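Local coordinates for protein extracellular ligand-binding receptor (Rhodopseudomonas palustris, PDB 3SG0) that binds benzoyl-formic acid and, as a solute-binding protein of the leucine-binding family, probably serves the uptake of aromatic acids, at residues Ala289-Val292 / Asp293-Ala297; Ala339-Asp342 / Gln343-Ser347. All coordinates share one frame; numbering follows the deposited sequence.

Contact 1 lies within one helix and contact 2 where a helix runs into a turn; both rest on i to i+4 pairs, and neither belongs to the pocket that holds benzoyl-formic acid. Their nearest atoms are about 13 Å apart and their centres 26 Å. Each mixes a buried face with a more exposed one, and both helices pack against helix 306-328. Contact 1, in the C-terminal part of helix 283-298, depends on carbon: a phenylalanine and tyrosine turned inward, a valine and lysine stem on a less buried face. In contact 2, at the end of helix 334-344, an isoleucine pair on one side is accompanied by a salt-bridge network and a bridging water on another.

Contact 1: Ala289-Val292 / Asp293-Ala297; sequences ARFV and DAYKA
F291 and Y295 both send CG anti to the backbone N (chi1 165° for F291), and this shared choice brings their rings out side by side from successive turns of the alpha-helix 283-298. CE1 of F291 lies 4.1 Å from CD1 of Y295, with the planes inclined at 58°, an oblique meeting of two flat groups. Large aromatics suit this face because it is buried: P304 and T50 touch both side chains, and W312 of helix 306-328 meets the ring of F291. A294 carries only a methyl group and fits close to the same tryptophan. R290, with T316 and E319, belongs to a site seen to bind 3-hydroxypyruvate, not occupied here.

On a less buried face V292 and K296 also run alongside each other. The valine puts CG1 anti to N, and the extended lysine runs its CD and CE methylenes alongside that methyl, CE of K296 3.7 Å from CG1 of V292. A long aliphatic stem suits such a place, since it covers a branched residue while carrying its amine onward. Cutting the lysine back to an alanine would probably leave CG1 of V292 without the cover of those methylenes. Backbone i to i+4 bonds hold the turns together. A294 N to R290 O is the longer at 3.2 Å, whereas K296 N meets V292 O at 2.8 Å, its N-H...O angle 168°.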
ATOM      1  N   ALA A 289     -13.542  -8.793  -8.375  1.00 12.24           N
ATOM      2  CA  ALA A 289     -13.982 -10.171  -8.548  1.00 13.39           C
ATOM      3  C   ALA A 289     -12.919 -11.006  -9.251  1.00 13.80           C
ATOM      4  O   ALA A 289     -12.725 -12.168  -8.908  1.00 14.99           O
ATOM      5  CB  ALA A 289     -15.305 -10.222  -9.300  1.00 15.20           C
ATOM      6  N   ARG A 290     -12.233 -10.435 -10.233  1.00 13.86           N
ATOM      7  CA  ARG A 290     -11.175 -11.157 -10.938  0.58 16.18           C
ATOM      8  C   ARG A 290     -10.094 -11.613  -9.962  1.00 14.71           C
ATOM      9  O   ARG A 290      -9.633 -12.757 -10.005  1.00 14.79           O
ATOM     10  CB  ARG A 290     -10.548 -10.287 -12.030  0.58 18.39           C
ATOM     11  CG  ARG A 290     -11.423 -10.070 -13.248  0.58 24.76           C
ATOM     12  CD  ARG A 290     -10.633  -9.423 -14.376  0.58 30.40           C
ATOM     13  NE  ARG A 290      -9.474 -10.224 -14.762  0.58 33.61           N
ATOM     14  CZ  ARG A 290      -8.212  -9.897 -14.501  0.58 32.47           C
ATOM     15  NH1 ARG A 290      -7.933  -8.773 -13.857  0.58 29.60           N
ATOM     16  NH2 ARG A 290      -7.225 -10.693 -14.893  0.58 34.48           N
ATOM     17  N   PHE A 291      -9.680 -10.707  -9.082  1.00 11.93           N
ATOM     18  CA  PHE A 291      -8.677 -11.023  -8.074  1.00 11.86           C
ATOM     19  C   PHE A 291      -9.195 -12.038  -7.067  1.00 11.90           C
ATOM     20  O   PHE A 291      -8.544 -13.050  -6.798  1.00 11.89           O
ATOM     21  CB  PHE A 291      -8.252  -9.744  -7.356  1.00 10.97           C
ATOM     22  CG  PHE A 291      -7.505  -9.976  -6.069  1.00 10.29           C
ATOM     23  CD1 PHE A 291      -6.285 -10.633  -6.055  1.00  9.79           C
ATOM     24  CD2 PHE A 291      -8.016  -9.503  -4.869  1.00 11.28           C
ATOM     25  CE1 PHE A 291      -5.595 -10.816  -4.867  1.00 10.55           C
ATOM     26  CE2 PHE A 291      -7.332  -9.676  -3.688  1.00 11.22           C
ATOM     27  CZ  PHE A 291      -6.118 -10.337  -3.681  1.00 10.61           C
ATOM     28  N   VAL A 292     -10.369 -11.773  -6.507  1.00 11.36           N
ATOM     29  CA  VAL A 292     -10.917 -12.644  -5.471  1.00 12.49           C
ATOM     30  C   VAL A 292     -11.125 -14.065  -5.997  1.00 13.04           C
ATOM     31  O   VAL A 292     -10.785 -15.043  -5.324  1.00 14.36           O
ATOM     32  CB  VAL A 292     -12.234 -12.074  -4.890  1.00 12.49           C
ATOM     33  CG1 VAL A 292     -12.954 -13.116  -4.037  1.00 15.65           C
ATOM     34  CG2 VAL A 292     -11.954 -10.799  -4.090  1.00 14.48           C
ATOM     35  N   ASP A 293     -11.664 -14.182  -7.202  1.00 13.27           N
ATOM     36  CA  ASP A 293     -11.911 -15.498  -7.769  1.00 15.09           C
ATOM     37  C   ASP A 293     -10.608 -16.262  -7.958  1.00 15.69           C
ATOM     38  O   ASP A 293     -10.517 -17.447  -7.631  1.00 15.66           O
ATOM     39  CB  ASP A 293     -12.657 -15.386  -9.103  1.00 17.48           C
ATOM     40  CG  ASP A 293     -14.074 -14.857  -8.944  1.00 20.91           C
ATOM     41  OD1 ASP A 293     -14.565 -14.787  -7.799  1.00 21.55           O
ATOM     42  OD2 ASP A 293     -14.699 -14.521  -9.974  1.00 23.88           O
ATOM     43  N   ALA A 294      -9.596 -15.590  -8.489  1.00 14.43           N
ATOM     44  CA  ALA A 294      -8.315 -16.244  -8.715  1.00 14.86           C
ATOM     45  C   ALA A 294      -7.652 -16.611  -7.394  1.00 13.66           C
ATOM     46  O   ALA A 294      -7.095 -17.698  -7.247  1.00 14.02           O
ATOM     47  CB  ALA A 294      -7.407 -15.361  -9.546  1.00 14.96           C
ATOM     48  N   TYR A 295      -7.714 -15.707  -6.423  1.00 12.41           N
ATOM     49  CA  TYR A 295      -7.115 -15.958  -5.122  1.00 11.90           C
ATOM     50  C   TYR A 295      -7.785 -17.141  -4.429  1.00 12.52           C
ATOM     51  O   TYR A 295      -7.109 -18.032  -3.904  1.00 13.63           O
ATOM     52  CB  TYR A 295      -7.211 -14.712  -4.249  1.00 11.48           C
ATOM     53  CG  TYR A 295      -6.554 -14.838  -2.898  1.00 10.98           C
ATOM     54  CD1 TYR A 295      -5.284 -14.312  -2.670  1.00 11.51           C
ATOM     55  CD2 TYR A 295      -7.209 -15.465  -1.836  1.00 11.94           C
ATOM     56  CE1 TYR A 295      -4.689 -14.404  -1.430  1.00 11.61           C
ATOM     57  CE2 TYR A 295      -6.618 -15.561  -0.592  1.00 12.51           C
ATOM     58  CZ  TYR A 295      -5.357 -15.030  -0.396  1.00 12.13           C
ATOM     59  OH  TYR A 295      -4.744 -15.098   0.830  1.00 12.82           O
ATOM     60  N   LYS A 296      -9.115 -17.151  -4.419  1.00 13.09           N
ATOM     61  CA  LYS A 296      -9.848 -18.255  -3.806  1.00 14.60           C
ATOM     62  C   LYS A 296      -9.500 -19.587  -4.462  1.00 15.98           C
ATOM     63  O   LYS A 296      -9.321 -20.595  -3.775  1.00 17.77           O
ATOM     64  CB  LYS A 296     -11.357 -18.000  -3.848  1.00 15.83           C
ATOM     65  CG  LYS A 296     -11.819 -16.966  -2.831  1.00 16.31           C
ATOM     66  CD  LYS A 296     -13.331 -16.825  -2.812  1.00 19.09           C
ATOM     67  CE  LYS A 296     -13.776 -15.912  -1.682  1.00 22.35           C
ATOM     68  NZ  LYS A 296     -15.260 -15.852  -1.581  1.00 29.46           N
ATOM     69  N   ALA A 297      -9.381 -19.593  -5.784  1.00 15.52           N
ATOM     70  CA  ALA A 297      -9.084 -20.826  -6.501  1.00 16.69           C
ATOM     71  C   ALA A 297      -7.708 -21.365  -6.126  1.00 17.71           C
ATOM     72  O   ALA A 297      -7.480 -22.579  -6.158  1.00 18.94           O
ATOM     73  CB  ALA A 297      -9.188 -20.612  -7.999  1.00 18.12           C
TER

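Contact 2: Ala339-Asp342 / Gln343-Ser347; sequences AIRD and QIEKS
The C-terminal part of helix 334-344 and the type I beta turn I344-S347 that follows it share this contact, in which R341 and E345 are joined by an i to i+4 salt bridge. The arginine grips the carboxylate end-on with two nitrogens: NH1 of R341 reaches OE1 of E345 at 3.0 Å, nearly straight at 170°, and NH2 of R341 reaches OE2 of E345, also at 3.0 Å. Both oxygens lie near the guanidinium plane, but the carboxylate is turned 61° from it and is met from above its own plane. The arginine gets there by leaving with CG anti to N (chi1 -165°) and bending at chi2 and chi3.

NH2 of R341 also donates to OD1 of D342, 2.9 Å away, which accepts through its anti lone pair. One cation thus ties together two acids, which probably eases the repulsion between them and fixes the rotation of the guanidinium. E345 is held from outside too, since H364 NE2 hydrogen-bonds to OE1, while K134 O takes a bond from NH1 of R341. A water adds a further link by donating to OE2 of E345 and to D342 O, 2.8 Å away, a carbonyl near the helix end.

On the buried side I340 and I344 lie side by side, CG2 of I340 3.7 Å from CD1 of I344; branched aliphatics suit a face where I340 meets P115 and I344 meets A321 of helix 306-328. The same two residues share a backbone bond, I344 N to I340 O, of 3.0 Å. The whole is an i to i+4 salt bridge at the C-terminal end of an alpha-helix, where it passes into a type I turn.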
ATOM      1  N   ALA A 339      11.869  -2.039 -22.260  1.00  9.48           N
ATOM      2  CA  ALA A 339      10.600  -1.933 -22.965  1.00  9.97           C
ATOM      3  C   ALA A 339       9.435  -2.011 -21.982  1.00  8.96           C
ATOM      4  O   ALA A 339       8.456  -1.289 -22.114  1.00  9.60           O
ATOM      5  CB  ALA A 339      10.483  -3.007 -24.039  1.00 10.43           C
ATOM      6  N   ILE A 340       9.530  -2.891 -20.989  1.00  9.06           N
ATOM      7  CA  ILE A 340       8.500  -2.915 -19.954  1.00  9.30           C
ATOM      8  C   ILE A 340       8.415  -1.565 -19.241  1.00  8.45           C
ATOM      9  O   ILE A 340       7.326  -1.029 -19.039  1.00  8.74           O
ATOM     10  CB  ILE A 340       8.728  -4.044 -18.939  1.00  8.28           C
ATOM     11  CG1 ILE A 340       8.570  -5.404 -19.628  1.00 10.12           C
ATOM     12  CG2 ILE A 340       7.745  -3.919 -17.776  1.00  9.74           C
ATOM     13  CD1 ILE A 340       8.888  -6.577 -18.739  1.00 11.91           C
ATOM     14  N   ARG A 341       9.568  -1.028 -18.850  1.00  8.10           N
ATOM     15  CA  ARG A 341       9.594   0.268 -18.179  1.00  8.31           C
ATOM     16  C   ARG A 341       8.929   1.342 -19.044  1.00  8.88           C
ATOM     17  O   ARG A 341       8.137   2.150 -18.549  1.00  9.06           O
ATOM     18  CB  ARG A 341      11.036   0.669 -17.842  1.00  8.86           C
ATOM     19  CG  ARG A 341      11.150   1.822 -16.827  1.00  8.73           C
ATOM     20  CD  ARG A 341      12.226   2.853 -17.194  1.00  9.62           C
ATOM     21  NE  ARG A 341      11.852   3.556 -18.416  1.00  9.70           N
ATOM     22  CZ  ARG A 341      10.997   4.572 -18.471  1.00  8.80           C
ATOM     23  NH1 ARG A 341      10.474   5.073 -17.358  1.00  9.00           N
ATOM     24  NH2 ARG A 341      10.680   5.116 -19.642  1.00 10.95           N
ATOM     25  N   ASP A 342       9.269   1.365 -20.331  1.00  8.84           N
ATOM     26  CA  ASP A 342       8.695   2.334 -21.267  1.00  9.78           C
ATOM     27  C   ASP A 342       7.187   2.170 -21.398  1.00 10.02           C
ATOM     28  O   ASP A 342       6.445   3.149 -21.489  1.00 11.38           O
ATOM     29  CB  ASP A 342       9.308   2.177 -22.671  1.00 11.29           C
ATOM     30  CG  ASP A 342      10.757   2.638 -22.762  1.00 13.97           C
ATOM     31  OD1 ASP A 342      11.221   3.421 -21.913  1.00 14.15           O
ATOM     32  OD2 ASP A 342      11.439   2.233 -23.729  1.00 16.39           O
ATOM     33  N   GLN A 343       6.728   0.926 -21.441  1.00  9.56           N
ATOM     34  CA  GLN A 343       5.324   0.663 -21.702  1.00 10.42           C
ATOM     35  C   GLN A 343       4.422   0.973 -20.505  1.00  9.66           C
ATOM     36  O   GLN A 343       3.320   1.499 -20.677  1.00 10.65           O
ATOM     37  CB  GLN A 343       5.137  -0.785 -22.150  1.00 12.02           C
ATOM     38  CG  GLN A 343       5.726  -1.089 -23.519  1.00 16.41           C
ATOM     39  CD  GLN A 343       5.166  -0.185 -24.604  1.00 19.20           C
ATOM     40  OE1 GLN A 343       3.950  -0.088 -24.776  1.00 17.54           O
ATOM     41  NE2 GLN A 343       6.050   0.501 -25.326  1.00 25.01           N
ATOM     42  N   ILE A 344       4.860   0.656 -19.287  1.00  9.35           N
ATOM     43  CA  ILE A 344       3.998   0.898 -18.129  1.00  9.47           C
ATOM     44  C   ILE A 344       3.724   2.395 -17.985  1.00  9.11           C
ATOM     45  O   ILE A 344       2.635   2.809 -17.605  1.00 10.09           O
ATOM     46  CB  ILE A 344       4.580   0.295 -16.847  1.00  8.35           C
ATOM     47  CG1 ILE A 344       4.642  -1.231 -16.987  1.00 10.02           C
ATOM     48  CG2 ILE A 344       3.738   0.702 -15.647  1.00  9.41           C
ATOM     49  CD1 ILE A 344       5.298  -1.938 -15.817  1.00 10.33           C
ATOM     50  N   GLU A 345       4.719   3.201 -18.337  1.00  9.63           N
ATOM     51  CA  GLU A 345       4.643   4.650 -18.278  1.00 10.56           C
ATOM     52  C   GLU A 345       3.536   5.220 -19.160  1.00 10.67           C
ATOM     53  O   GLU A 345       3.126   6.363 -18.964  1.00 11.92           O
ATOM     54  CB  GLU A 345       6.002   5.201 -18.721  1.00 12.59           C
ATOM     55  CG  GLU A 345       6.265   6.650 -18.445  1.00 14.05           C
ATOM     56  CD  GLU A 345       7.749   6.931 -18.499  1.00 12.03           C
ATOM     57  OE1 GLU A 345       8.333   7.125 -17.421  1.00 10.78           O
ATOM     58  OE2 GLU A 345       8.336   6.941 -19.612  1.00 13.47           O
ATOM     59  N   LYS A 346       3.074   4.422 -20.120  1.00 10.60           N
ATOM     60  CA  LYS A 346       2.048   4.834 -21.081  1.00 12.37           C
ATOM     61  C   LYS A 346       0.652   4.357 -20.697  1.00 13.48           C
ATOM     62  O   LYS A 346      -0.317   4.639 -21.407  1.00 14.60           O
ATOM     63  CB  LYS A 346       2.377   4.286 -22.468  1.00 13.95           C
ATOM     64  CG  LYS A 346       3.721   4.719 -23.013  1.00 15.01           C
ATOM     65  CD  LYS A 346       4.007   4.011 -24.330  1.00 19.98           C
ATOM     66  CE  LYS A 346       5.434   4.230 -24.784  1.00 27.17           C
ATOM     67  NZ  LYS A 346       5.698   3.504 -26.057  1.00 30.30           N
ATOM     68  N   SER A 347       0.538   3.624 -19.595  1.00 10.98           N
ATOM     69  CA  SER A 347      -0.752   3.071 -19.177  1.00 11.25           C
ATOM     70  C   SER A 347      -1.747   4.177 -18.837  1.00 10.71           C
ATOM     71  O   SER A 347      -1.432   5.078 -18.069  1.00 12.10           O
ATOM     72  CB  SER A 347      -0.549   2.138 -17.983  1.00 11.36           C
ATOM     73  OG  SER A 347      -1.773   1.547 -17.578  1.00 10.80           O
TER
HETATM   74  O   HOH W   1       7.438   5.730 -22.069  1.00 18.13           O